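Long-range contacts in alpha-fucosidase (Bifidobacterium bifidum, PDB 2EAE), which probably hydrolyses 1,2-alpha-L-fucosidic linkages in glycans to release L-fucose, here seen as the catalytic fragment of a much longer protein: residues A[423-428]-A[508-513]; A[394-399]-A[417-422]; A[481-486]-A[502-507]. The protein carries 1 engineered substitution. All coordinates share one frame; numbering follows the deposited sequence.

Interaction 1. Residues A[423-428]-A[508-513]; sequences NLQMNY and PWILQN. With FUL (beta-L-fucopyranose), chain D.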
loop_
_atom_site.group_PDB
_atom_site.type_symbol
_atom_site.label_atom_id
_atom_site.label_comp_id
_atom_site.label_asym_id
_atom_site.label_seq_id
_atom_site.Cartn_x
_atom_site.Cartn_y
_atom_site.Cartn_z
ATOM N N ASN A 423 0.533 -6.613 -3.636
ATOM C CA ASN A 423 0.574 -5.170 -3.947
ATOM C C ASN A 423 -0.186 -4.321 -2.930
ATOM O O ASN A 423 0.343 -3.312 -2.423
ATOM C CB ASN A 423 0.037 -4.896 -5.356
ATOM C CG ASN A 423 1.089 -5.097 -6.431
ATOM O OD1 ASN A 423 1.387 -6.233 -6.833
ATOM N ND2 ASN A 423 1.658 -4.013 -6.897
ATOM N N LEU A 424 -1.416 -4.728 -2.634
ATOM C CA LEU A 424 -2.208 -3.958 -1.643
ATOM C C LEU A 424 -1.546 -3.970 -0.256
ATOM O O LEU A 424 -1.516 -2.964 0.436
ATOM C CB LEU A 424 -3.650 -4.416 -1.577
ATOM C CG LEU A 424 -4.594 -3.664 -0.606
ATOM C CD1 LEU A 424 -4.755 -2.170 -1.064
ATOM C CD2 LEU A 424 -5.932 -4.341 -0.436
ATOM N N GLN A 425 -1.014 -5.126 0.133
ATOM C CA GLN A 425 -0.209 -5.263 1.346
ATOM C C GLN A 425 0.948 -4.268 1.341
ATOM O O GLN A 425 1.231 -3.639 2.381
ATOM C CB GLN A 425 0.367 -6.673 1.428
ATOM C CG GLN A 425 -0.664 -7.746 1.779
ATOM C CD GLN A 425 -1.452 -8.296 0.573
ATOM O OE1 GLN A 425 -1.166 -7.967 -0.586
ATOM N NE2 GLN A 425 -2.362 -9.232 0.840
ATOM N N MET A 426 1.676 -4.172 0.201
ATOM C CA MET A 426 2.837 -3.289 0.123
ATOM C C MET A 426 2.427 -1.827 0.319
ATOM O O MET A 426 3.185 -1.036 0.957
ATOM C CB MET A 426 3.620 -3.488 -1.187
ATOM C CG MET A 426 4.996 -2.757 -1.168
ATOM S SD MET A 426 5.960 -3.114 -2.663
ATOM C CE MET A 426 5.845 -4.874 -2.761
ATOM N N ASN A 427 1.265 -1.469 -0.228
ATOM C CA ASN A 427 0.741 -0.101 -0.081
ATOM C C ASN A 427 0.704 0.332 1.370
ATOM O O ASN A 427 0.908 1.531 1.652
ATOM C CB ASN A 427 -0.668 0.058 -0.682
ATOM C CG ASN A 427 -0.639 0.192 -2.195
ATOM O OD1 ASN A 427 0.352 -0.098 -2.826
ATOM N ND2 ASN A 427 -1.743 0.648 -2.776
ATOM N N TYR A 428 0.488 -0.637 2.257
ATOM C CA TYR A 428 0.336 -0.385 3.679
ATOM C C TYR A 428 1.441 -0.927 4.556
ATOM O O TYR A 428 1.246 -1.073 5.756
ATOM C CB TYR A 428 -1.058 -0.819 4.156
ATOM C CG TYR A 428 -2.118 0.090 3.562
ATOM C CD1 TYR A 428 -2.464 1.312 4.181
ATOM C CD2 TYR A 428 -2.740 -0.253 2.342
ATOM C CE1 TYR A 428 -3.426 2.157 3.612
ATOM C CE2 TYR A 428 -3.683 0.586 1.760
ATOM C CZ TYR A 428 -3.992 1.801 2.398
ATOM O OH TYR A 428 -4.931 2.637 1.857
ATOM N N PRO A 508 -5.730 -13.835 5.202
ATOM C CA PRO A 508 -4.698 -13.901 6.251
ATOM C C PRO A 508 -3.620 -12.831 6.055
ATOM O O PRO A 508 -3.283 -12.141 6.993
ATOM C CB PRO A 508 -4.138 -15.328 6.083
ATOM C CG PRO A 508 -5.335 -16.122 5.729
ATOM C CD PRO A 508 -6.164 -15.193 4.816
ATOM N N TRP A 509 -3.063 -12.696 4.839
ATOM C CA TRP A 509 -2.017 -11.709 4.617
ATOM C C TRP A 509 -2.446 -10.265 4.912
ATOM O O TRP A 509 -1.772 -9.527 5.670
ATOM C CB TRP A 509 -1.481 -11.823 3.175
ATOM C CG TRP A 509 -0.143 -11.161 2.957
ATOM C CD1 TRP A 509 0.582 -10.354 3.827
ATOM C CD2 TRP A 509 0.635 -11.245 1.759
ATOM N NE1 TRP A 509 1.742 -9.914 3.208
ATOM C CE2 TRP A 509 1.806 -10.461 1.954
ATOM C CE3 TRP A 509 0.460 -11.911 0.542
ATOM C CZ2 TRP A 509 2.797 -10.341 0.982
ATOM C CZ3 TRP A 509 1.456 -11.768 -0.451
ATOM C CH2 TRP A 509 2.614 -11.007 -0.207
ATOM N N ILE A 510 -3.524 -9.836 4.277
ATOM C CA ILE A 510 -4.006 -8.447 4.486
ATOM C C ILE A 510 -4.382 -8.178 5.966
ATOM O O ILE A 510 -4.252 -7.041 6.453
ATOM C CB ILE A 510 -5.130 -8.060 3.515
ATOM C CG1 ILE A 510 -5.176 -6.519 3.315
ATOM C CG2 ILE A 510 -6.484 -8.630 3.962
ATOM C CD1 ILE A 510 -3.922 -5.870 2.574
ATOM N N LEU A 511 -4.807 -9.229 6.665
ATOM C CA LEU A 511 -5.028 -9.173 8.121
ATOM C C LEU A 511 -3.754 -8.899 8.933
ATOM O O LEU A 511 -3.824 -8.435 10.064
ATOM C CB LEU A 511 -5.765 -10.431 8.627
ATOM C CG LEU A 511 -7.246 -10.537 8.259
ATOM C CD1 LEU A 511 -7.828 -11.913 8.789
ATOM C CD2 LEU A 511 -8.108 -9.344 8.764
ATOM N N GLN A 512 -2.584 -9.202 8.379
ATOM C CA GLN A 512 -1.354 -8.701 8.987
ATOM C C GLN A 512 -1.306 -7.175 9.008
ATOM O O GLN A 512 -0.991 -6.546 10.051
ATOM C CB GLN A 512 -0.116 -9.242 8.268
ATOM C CG GLN A 512 0.165 -10.685 8.612
ATOM C CD GLN A 512 1.612 -11.111 8.191
ATOM O OE1 GLN A 512 2.621 -10.445 8.515
ATOM N NE2 GLN A 512 1.696 -12.230 7.453
ATOM N N ASN A 513 -1.575 -6.566 7.862
ATOM C CA ASN A 513 -1.573 -5.093 7.771
ATOM C C ASN A 513 -2.589 -4.522 8.752
ATOM O O ASN A 513 -2.371 -3.470 9.373
ATOM C CB ASN A 513 -1.982 -4.624 6.390
ATOM C CG ASN A 513 -0.942 -4.923 5.339
ATOM O OD1 ASN A 513 -0.043 -4.083 5.020
ATOM N ND2 ASN A 513 -1.023 -6.125 4.820
HETATM C C1 FUL D . 0.705 -9.647 -9.574
HETATM C C2 FUL D . 2.172 -9.586 -10.052
HETATM O O2 FUL D . 2.612 -10.913 -10.417
HETATM C C3 FUL D . 2.420 -8.612 -11.226
HETATM O O3 FUL D . 3.834 -8.327 -11.320
HETATM C C4 FUL D . 1.668 -7.294 -11.027
HETATM O O4 FUL D . 2.269 -6.686 -9.878
HETATM C C5 FUL D . 0.189 -7.569 -10.754
HETATM C C6 FUL D . -0.622 -6.303 -10.481
HETATM O O5 FUL D . 0.063 -8.379 -9.592
HETATM O O1 FUL D . 0.590 -10.083 -8.205
#

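Interaction 2. Residues A[394-399]-A[417-422]; sequences SNLQGI and DFHMNV. With FUL (beta-L-fucopyranose), chain D; GAL (beta-D-galactopyranose), chain B.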
loop_
_atom_site.group_PDB
_atom_site.type_symbol
_atom_site.label_atom_id
_atom_site.label_comp_id
_atom_site.label_asym_id
_atom_site.label_seq_id
_atom_site.Cartn_x
_atom_site.Cartn_y
_atom_site.Cartn_z
ATOM N N SER A 394 -5.770 2.993 -0.997
ATOM C CA SER A 394 -4.959 3.153 -2.212
ATOM C C SER A 394 -5.064 1.892 -3.080
ATOM O O SER A 394 -5.085 0.744 -2.583
ATOM C CB SER A 394 -3.514 3.477 -1.856
ATOM O OG SER A 394 -3.023 2.590 -0.851
ATOM N N ASN A 395 -5.215 2.108 -4.383
ATOM C CA ASN A 395 -5.285 0.979 -5.323
ATOM C C ASN A 395 -3.907 0.817 -5.995
ATOM O O ASN A 395 -2.931 1.428 -5.557
ATOM C CB ASN A 395 -6.445 1.163 -6.327
ATOM C CG ASN A 395 -6.297 2.413 -7.208
ATOM O OD1 ASN A 395 -5.219 2.698 -7.751
ATOM N ND2 ASN A 395 -7.418 3.116 -7.439
ATOM N N LEU A 396 -3.820 0.001 -7.048
ATOM C CA LEU A 396 -2.546 -0.204 -7.749
ATOM C C LEU A 396 -1.834 1.072 -8.171
ATOM O O LEU A 396 -0.633 1.049 -8.367
ATOM C CB LEU A 396 -2.724 -1.128 -8.970
ATOM C CG LEU A 396 -2.942 -2.625 -8.766
ATOM C CD1 LEU A 396 -3.018 -3.297 -10.119
ATOM C CD2 LEU A 396 -1.771 -3.261 -8.005
ATOM N N GLN A 397 -2.582 2.167 -8.360
ATOM C CA GLN A 397 -1.994 3.455 -8.758
ATOM C C GLN A 397 -2.239 4.571 -7.739
ATOM O O GLN A 397 -2.070 5.743 -8.044
ATOM C CB GLN A 397 -2.491 3.857 -10.151
ATOM C CG GLN A 397 -2.039 2.854 -11.186
ATOM C CD GLN A 397 -2.532 3.155 -12.581
ATOM O OE1 GLN A 397 -2.863 4.305 -12.917
ATOM N NE2 GLN A 397 -2.567 2.135 -13.401
ATOM N N GLY A 398 -2.590 4.171 -6.513
ATOM C CA GLY A 398 -2.912 5.127 -5.458
ATOM C C GLY A 398 -4.325 5.579 -5.717
ATOM O O GLY A 398 -5.272 4.856 -5.415
ATOM N N ILE A 399 -4.460 6.789 -6.249
ATOM C CA ILE A 399 -5.707 7.245 -6.860
ATOM C C ILE A 399 -5.496 7.857 -8.247
ATOM O O ILE A 399 -6.441 8.358 -8.851
ATOM C CB ILE A 399 -6.432 8.309 -5.991
ATOM C CG1 ILE A 399 -5.514 9.515 -5.730
ATOM C CG2 ILE A 399 -6.968 7.655 -4.685
ATOM C CD1 ILE A 399 -6.247 10.686 -5.061
ATOM N N ASP A 417 -6.483 -2.083 -9.816
ATOM C CA ASP A 417 -7.405 -2.659 -8.842
ATOM C C ASP A 417 -6.809 -2.798 -7.439
ATOM O O ASP A 417 -5.869 -2.118 -7.099
ATOM C CB ASP A 417 -7.981 -4.014 -9.345
ATOM C CG ASP A 417 -6.916 -5.143 -9.492
ATOM O OD1 ASP A 417 -5.756 -4.997 -9.032
ATOM O OD2 ASP A 417 -7.250 -6.211 -10.074
ATOM N N PHE A 418 -7.408 -3.668 -6.628
ATOM C CA PHE A 418 -6.912 -4.011 -5.299
ATOM C C PHE A 418 -6.378 -5.417 -5.466
ATOM O O PHE A 418 -7.167 -6.385 -5.565
ATOM C CB PHE A 418 -8.055 -3.938 -4.253
ATOM C CG PHE A 418 -8.669 -2.560 -4.168
ATOM C CD1 PHE A 418 -7.924 -1.482 -3.650
ATOM C CD2 PHE A 418 -9.915 -2.307 -4.719
ATOM C CE1 PHE A 418 -8.466 -0.181 -3.611
ATOM C CE2 PHE A 418 -10.481 -1.003 -4.686
ATOM C CZ PHE A 418 -9.752 0.063 -4.141
ATOM N N HIS A 419 -5.047 -5.526 -5.553
ATOM C CA HIS A 419 -4.357 -6.777 -5.867
ATOM C C HIS A 419 -3.724 -7.303 -4.588
ATOM O O HIS A 419 -2.729 -6.741 -4.092
ATOM C CB HIS A 419 -3.273 -6.550 -6.918
ATOM C CG HIS A 419 -3.486 -7.299 -8.196
ATOM N ND1 HIS A 419 -2.812 -8.473 -8.502
ATOM C CD2 HIS A 419 -4.255 -7.011 -9.271
ATOM C CE1 HIS A 419 -3.184 -8.884 -9.700
ATOM N NE2 HIS A 419 -4.057 -8.014 -10.190
ATOM N N MET A 420 -4.334 -8.355 -4.049
ATOM C CA MET A 420 -4.125 -8.773 -2.651
ATOM C C MET A 420 -3.198 -9.952 -2.518
ATOM O O MET A 420 -3.196 -10.636 -1.497
ATOM C CB MET A 420 -5.464 -9.074 -1.949
ATOM C CG MET A 420 -6.360 -7.877 -1.703
ATOM S SD MET A 420 -7.286 -8.073 -0.133
ATOM C CE MET A 420 -7.897 -9.766 -0.211
ATOM N N ASN A 421 -2.363 -10.185 -3.526
ATOM C CA ASN A 421 -1.284 -11.181 -3.338
ATOM C C ASN A 421 0.136 -10.582 -3.352
ATOM O O ASN A 421 1.107 -11.248 -3.728
ATOM C CB ASN A 421 -1.447 -12.378 -4.285
ATOM C CG ASN A 421 -1.157 -12.004 -5.740
ATOM O OD1 ASN A 421 -0.961 -10.834 -6.072
ATOM N ND2 ASN A 421 -1.125 -13.028 -6.623
ATOM N N VAL A 422 0.213 -9.311 -2.935
ATOM C CA VAL A 422 1.407 -8.589 -2.494
ATOM C C VAL A 422 1.227 -7.082 -2.590
ATOM O O VAL A 422 1.753 -6.330 -1.764
ATOM C CB VAL A 422 2.716 -8.968 -3.207
ATOM C CG1 VAL A 422 2.671 -8.619 -4.746
ATOM C CG2 VAL A 422 3.893 -8.299 -2.461
HETATM C C1 FUL D . 0.705 -9.647 -9.574
HETATM C C2 FUL D . 2.172 -9.586 -10.052
HETATM O O2 FUL D . 2.612 -10.913 -10.417
HETATM C C3 FUL D . 2.420 -8.612 -11.226
HETATM O O3 FUL D . 3.834 -8.327 -11.320
HETATM C C4 FUL D . 1.668 -7.294 -11.027
HETATM O O4 FUL D . 2.269 -6.686 -9.878
HETATM C C5 FUL D . 0.189 -7.569 -10.754
HETATM C C6 FUL D . -0.622 -6.303 -10.481
HETATM O O5 FUL D . 0.063 -8.379 -9.592
HETATM O O1 FUL D . 0.590 -10.083 -8.205
HETATM C C1 GAL B . -1.183 -11.126 -14.375
HETATM C C2 GAL B . -1.094 -10.869 -12.861
HETATM C C3 GAL B . -2.153 -11.687 -12.106
HETATM C C4 GAL B . -3.535 -11.388 -12.717
HETATM C C5 GAL B . -3.507 -11.683 -14.223
HETATM C C6 GAL B . -4.816 -11.259 -14.855
HETATM O O2 GAL B . 0.205 -11.087 -12.363
HETATM O O3 GAL B . -2.121 -11.275 -10.762
HETATM O O4 GAL B . -3.848 -10.030 -12.511
HETATM O O5 GAL B . -2.493 -10.896 -14.820
HETATM O O6 GAL B . -4.857 -11.779 -16.177
#

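Interaction 3. Residues A[481-486]-A[502-507]; sequences MAHTEN and WSPAAV. With GAL (beta-D-galactopyranose), chain B.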
loop_
_atom_site.group_PDB
_atom_site.type_symbol
_atom_site.label_atom_id
_atom_site.label_comp_id
_atom_site.label_asym_id
_atom_site.label_seq_id
_atom_site.Cartn_x
_atom_site.Cartn_y
_atom_site.Cartn_z
ATOM N N MET A 481 -13.905 -15.483 2.512
ATOM C CA MET A 481 -12.814 -15.922 1.639
ATOM C C MET A 481 -12.713 -14.888 0.538
ATOM O O MET A 481 -13.745 -14.427 -0.004
ATOM C CB MET A 481 -13.142 -17.309 1.050
ATOM C CG MET A 481 -12.041 -17.940 0.188
ATOM S SD MET A 481 -12.705 -19.379 -0.706
ATOM C CE MET A 481 -11.369 -20.516 -0.307
ATOM N N ALA A 482 -11.495 -14.453 0.234
ATOM C CA ALA A 482 -11.251 -13.593 -0.941
ATOM C C ALA A 482 -9.898 -13.951 -1.537
ATOM O O ALA A 482 -9.066 -14.633 -0.897
ATOM C CB ALA A 482 -11.303 -12.096 -0.594
ATOM N N HIS A 483 -9.673 -13.526 -2.764
ATOM C CA HIS A 483 -8.474 -13.981 -3.465
ATOM C C HIS A 483 -7.632 -12.821 -3.967
ATOM O O HIS A 483 -7.623 -11.734 -3.340
ATOM C CB HIS A 483 -8.878 -14.982 -4.583
ATOM C CG HIS A 483 -9.495 -16.246 -4.050
ATOM N ND1 HIS A 483 -10.828 -16.336 -3.706
ATOM C CD2 HIS A 483 -8.944 -17.450 -3.743
ATOM C CE1 HIS A 483 -11.079 -17.550 -3.233
ATOM N NE2 HIS A 483 -9.948 -18.234 -3.222
ATOM N N THR A 484 -6.917 -13.021 -5.085
ATOM C CA THR A 484 -5.974 -11.985 -5.574
ATOM C C THR A 484 -6.641 -10.687 -6.062
ATOM O O THR A 484 -6.360 -9.582 -5.575
ATOM C CB THR A 484 -5.134 -12.553 -6.728
ATOM O OG1 THR A 484 -4.365 -13.665 -6.250
ATOM C CG2 THR A 484 -4.199 -11.516 -7.270
ATOM N N GLU A 485 -7.479 -10.817 -7.075
ATOM C CA GLU A 485 -8.018 -9.638 -7.729
ATOM C C GLU A 485 -9.297 -9.191 -7.031
ATOM O O GLU A 485 -10.282 -9.941 -6.956
ATOM C CB GLU A 485 -8.310 -9.920 -9.200
ATOM C CG GLU A 485 -7.079 -10.280 -10.054
ATOM C CD GLU A 485 -7.430 -10.204 -11.541
ATOM O OE1 GLU A 485 -8.593 -10.516 -11.860
ATOM O OE2 GLU A 485 -6.569 -9.803 -12.361
ATOM N N ASN A 486 -9.291 -7.963 -6.545
ATOM C CA ASN A 486 -10.444 -7.436 -5.823
ATOM C C ASN A 486 -10.816 -6.069 -6.392
ATOM O O ASN A 486 -10.021 -5.465 -7.145
ATOM C CB ASN A 486 -10.161 -7.360 -4.296
ATOM C CG ASN A 486 -10.450 -8.662 -3.589
ATOM O OD1 ASN A 486 -11.576 -8.887 -3.101
ATOM N ND2 ASN A 486 -9.446 -9.553 -3.538
ATOM N N TRP A 502 -6.444 -17.998 -7.725
ATOM C CA TRP A 502 -6.754 -18.687 -6.471
ATOM C C TRP A 502 -5.654 -18.376 -5.461
ATOM O O TRP A 502 -4.495 -18.742 -5.675
ATOM C CB TRP A 502 -6.785 -20.201 -6.682
ATOM C CG TRP A 502 -7.071 -21.018 -5.428
ATOM C CD1 TRP A 502 -6.164 -21.623 -4.609
ATOM C CD2 TRP A 502 -8.360 -21.314 -4.887
ATOM N NE1 TRP A 502 -6.824 -22.311 -3.592
ATOM C CE2 TRP A 502 -8.168 -22.114 -3.736
ATOM C CE3 TRP A 502 -9.668 -20.986 -5.269
ATOM C CZ2 TRP A 502 -9.248 -22.597 -2.967
ATOM C CZ3 TRP A 502 -10.735 -21.465 -4.507
ATOM C CH2 TRP A 502 -10.515 -22.231 -3.364
ATOM N N SER A 503 -6.030 -17.716 -4.363
ATOM C CA SER A 503 -5.061 -17.328 -3.341
ATOM C C SER A 503 -5.826 -16.952 -2.084
ATOM O O SER A 503 -5.785 -15.783 -1.686
ATOM C CB SER A 503 -4.263 -16.120 -3.843
ATOM O OG SER A 503 -3.021 -15.925 -3.126
ATOM N N PRO A 504 -6.496 -17.920 -1.435
ATOM C CA PRO A 504 -7.310 -17.591 -0.239
ATOM C C PRO A 504 -6.488 -17.048 0.936
ATOM O O PRO A 504 -7.025 -16.299 1.767
ATOM C CB PRO A 504 -8.003 -18.934 0.106
ATOM C CG PRO A 504 -7.055 -19.964 -0.403
ATOM C CD PRO A 504 -6.565 -19.357 -1.741
ATOM N N ALA A 505 -5.196 -17.335 0.959
ATOM C CA ALA A 505 -4.319 -16.770 2.005
ATOM C C ALA A 505 -4.103 -15.258 1.829
ATOM O O ALA A 505 -3.502 -14.620 2.698
ATOM C CB ALA A 505 -3.005 -17.512 2.062
ATOM N N ALA A 506 -4.666 -14.678 0.755
ATOM C CA ALA A 506 -4.681 -13.216 0.549
ATOM C C ALA A 506 -5.305 -12.519 1.784
ATOM O O ALA A 506 -4.814 -11.518 2.259
ATOM C CB ALA A 506 -5.451 -12.858 -0.717
ATOM N N VAL A 507 -6.360 -13.098 2.297
ATOM C CA VAL A 507 -7.065 -12.579 3.500
ATOM C C VAL A 507 -6.224 -12.634 4.783
ATOM O O VAL A 507 -6.012 -11.560 5.368
ATOM C CB VAL A 507 -8.501 -13.158 3.633
ATOM C CG1 VAL A 507 -9.225 -12.626 4.941
ATOM C CG2 VAL A 507 -9.338 -12.763 2.368
HETATM C C1 GAL B . -1.183 -11.126 -14.375
HETATM C C2 GAL B . -1.094 -10.869 -12.861
HETATM C C3 GAL B . -2.153 -11.687 -12.106
HETATM C C4 GAL B . -3.535 -11.388 -12.717
HETATM C C5 GAL B . -3.507 -11.683 -14.223
HETATM C C6 GAL B . -4.816 -11.259 -14.855
HETATM O O2 GAL B . 0.205 -11.087 -12.363
HETATM O O3 GAL B . -2.121 -11.275 -10.762
HETATM O O4 GAL B . -3.848 -10.030 -12.511
HETATM O O5 GAL B . -2.493 -10.896 -14.820
HETATM O O6 GAL B . -4.857 -11.779 -16.177
HETATM O O HOH W 1 -9.696 -16.403 2.357
#

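Interaction 1. Residues A[423-428]-A[508-513]
Gln-425 presses its aliphatic stem onto the indole of Trp-509. Gln-425 CG sits 3.4 Å from the centroid of the five-membered ring of Trp-509, almost on the ring normal, a CH-pi contact over the face. The Gln-425 chain bends at chi2 (85°), which lays the carboxamide back over the same aromatic system. Amide and indole are stacked with their planes 29° apart, and Gln-425 NE2 comes to 3.6 Å from Trp-509 CG. The amide is held in that rotation by the chain just before its helix, since Gln-425 NE2 is hydrogen-bonded to Met-420 O.

Beside this stack, Ile-510 sends CD1 between two residues of the facing helix. Ile-510 CD1 lies 3.8 Å from Gln-425 CG and 3.9 Å from Leu-424 CG, and the Leu-424 and Ile-510 side chains cross at a slant. One turn further on, Asn-513 lays its carboxamide across the Gln-425 side chain at about a right angle, the two amide planes turned 52° from each other, and close to CB of Tyr-428.

Second-shell residues fix both sides. The Tyr-428 ring swings away from Asn-513, and its hydroxyl is hydrogen-bonded to Ser-386 OG and Ser-394 N. Behind the other segment, Trp-509 rests on Leu-581 of helix 576-596, while Leu-511 packs on helix 524-545.

The two helices run nearly parallel, their segment axes 9.5 Å apart at closest approach and all six touching residues buried. Asn-423, whose CB points away from 508-513, belongs to the fucose pocket, a pocket in which His-678 and His-760 hydrogen-bond to beta-L-fucopyranose. Neighbouring helices running side by side in the same direction, with sugar bound near the end of one, fit the (alpha/alpha)6 barrel of the glycoside hydrolase family 95 catalytic domain.

Interaction 2. Residues A[394-399]-A[417-422]
A buried loop meets a short strand here, deep in the family 95 catalytic domain and at the wall of the fucose pocket. The loop is a type I beta turn from Asn-395 to Gly-398, reinforced by an Asx turn in which Asn-395 OD1 accepts from Gln-397 N at 2.8 Å, in its carbonyl plane. Strand 418-419 supplies the other side and pairs in turn with 485-486. A single backbone hydrogen bond ties the turn to the residue just before the strand: Leu-396 N donates to Asp-417 O over 2.9 Å, nearly along the C=O axis.

Next to that bond, Ser-394 O lies in the plane of the Phe-418 ring, 3.7 Å from Phe-418 CE1 at its edge. Phe-418 also meets the rings of Trp-79 and Tyr-446. Leu-396, with CG anti to the carbonyl carbon (chi1 -73°), runs alongside Asp-417 toward the sugar and rests CD2 against His-419 CB at 3.8 Å.

Leu-396 and His-419 thus offer a common apolar seat to the fucose methyl. FUL C6 stands 3.6 Å above the plane of the His-419 ring, over its centre, while Asn-421 OD1 reaches 2.7 Å from FUL O1.

Interaction 3. Residues A[481-486]-A[502-507]
Chi1 of 179° carries the Trp-502 indole away from its own nitrogen, and chi1 of -64° sets CG of His-483 opposite its carbonyl carbon, so that the imidazole swings over the benzo part of the indole. His-483 NE2 stands 3.4 Å from Trp-502 CE3, above the rim of the face, yet the planes are 37° apart, an oblique pairing. Pro-504 CD covers the same face. Met-481 curls in from another direction, its CE 3.6 Å from Trp-502 CH2 and 3.7 Å from Pro-504 CB, with the sulfur making an oblique Met-aromatic contact.

Further along, Ala-482 CB packs on Val-507 CG2 at 3.6 Å, and Pro-504 CA points its hydrogen at Ala-482 O across 3.5 Å. A water accepts weakly from Ala-482 N and donates to Pro-504 O at 2.7 Å, bridging the two backbones.

Polar atoms find partners outside the two segments: Trp-502 NE1 on Val-561 O, Thr-484 OG1 on Trp-500 O, and His-483 ND1, which probably carries a proton directed to Thr-492 O. Replacing Trp-502 by an alanine is likely to open a gap beside His-483 and Met-481 and leave Val-561 O without its indole partner.

In the glycan pocket, Glu-485 OE2, less certainly placed, accepts a hydrogen bond from O4 of the galactose. With no direct hydrogen bond between the segments, mainly apolar and ring contacts hold this sugar-binding strand to the turn entering helix 506-521.

Overall arrangement
All three contacts fall within the family 95 catalytic range. They lie about 10 Å (interactions 1 and 2), 11 Å (1 and 3) and 13 Å (2 and 3) apart between centres. Along the chain, interaction 2 closes first; interaction 1 then spans from 423-428 to 508-513, with both segments of interaction 3 falling in between. Strand 418-419 of interaction 2 pairs with strand 485-486 of interaction 3 and runs on into helix 423-427 of interaction 1, while interactions 1 and 3 share helix 506-521. Interactions 1 and 2 both touch the fucose, 2 and 3 the galactose, so one connected buried framework underlies neighbouring sugar positions of the active-site pocket.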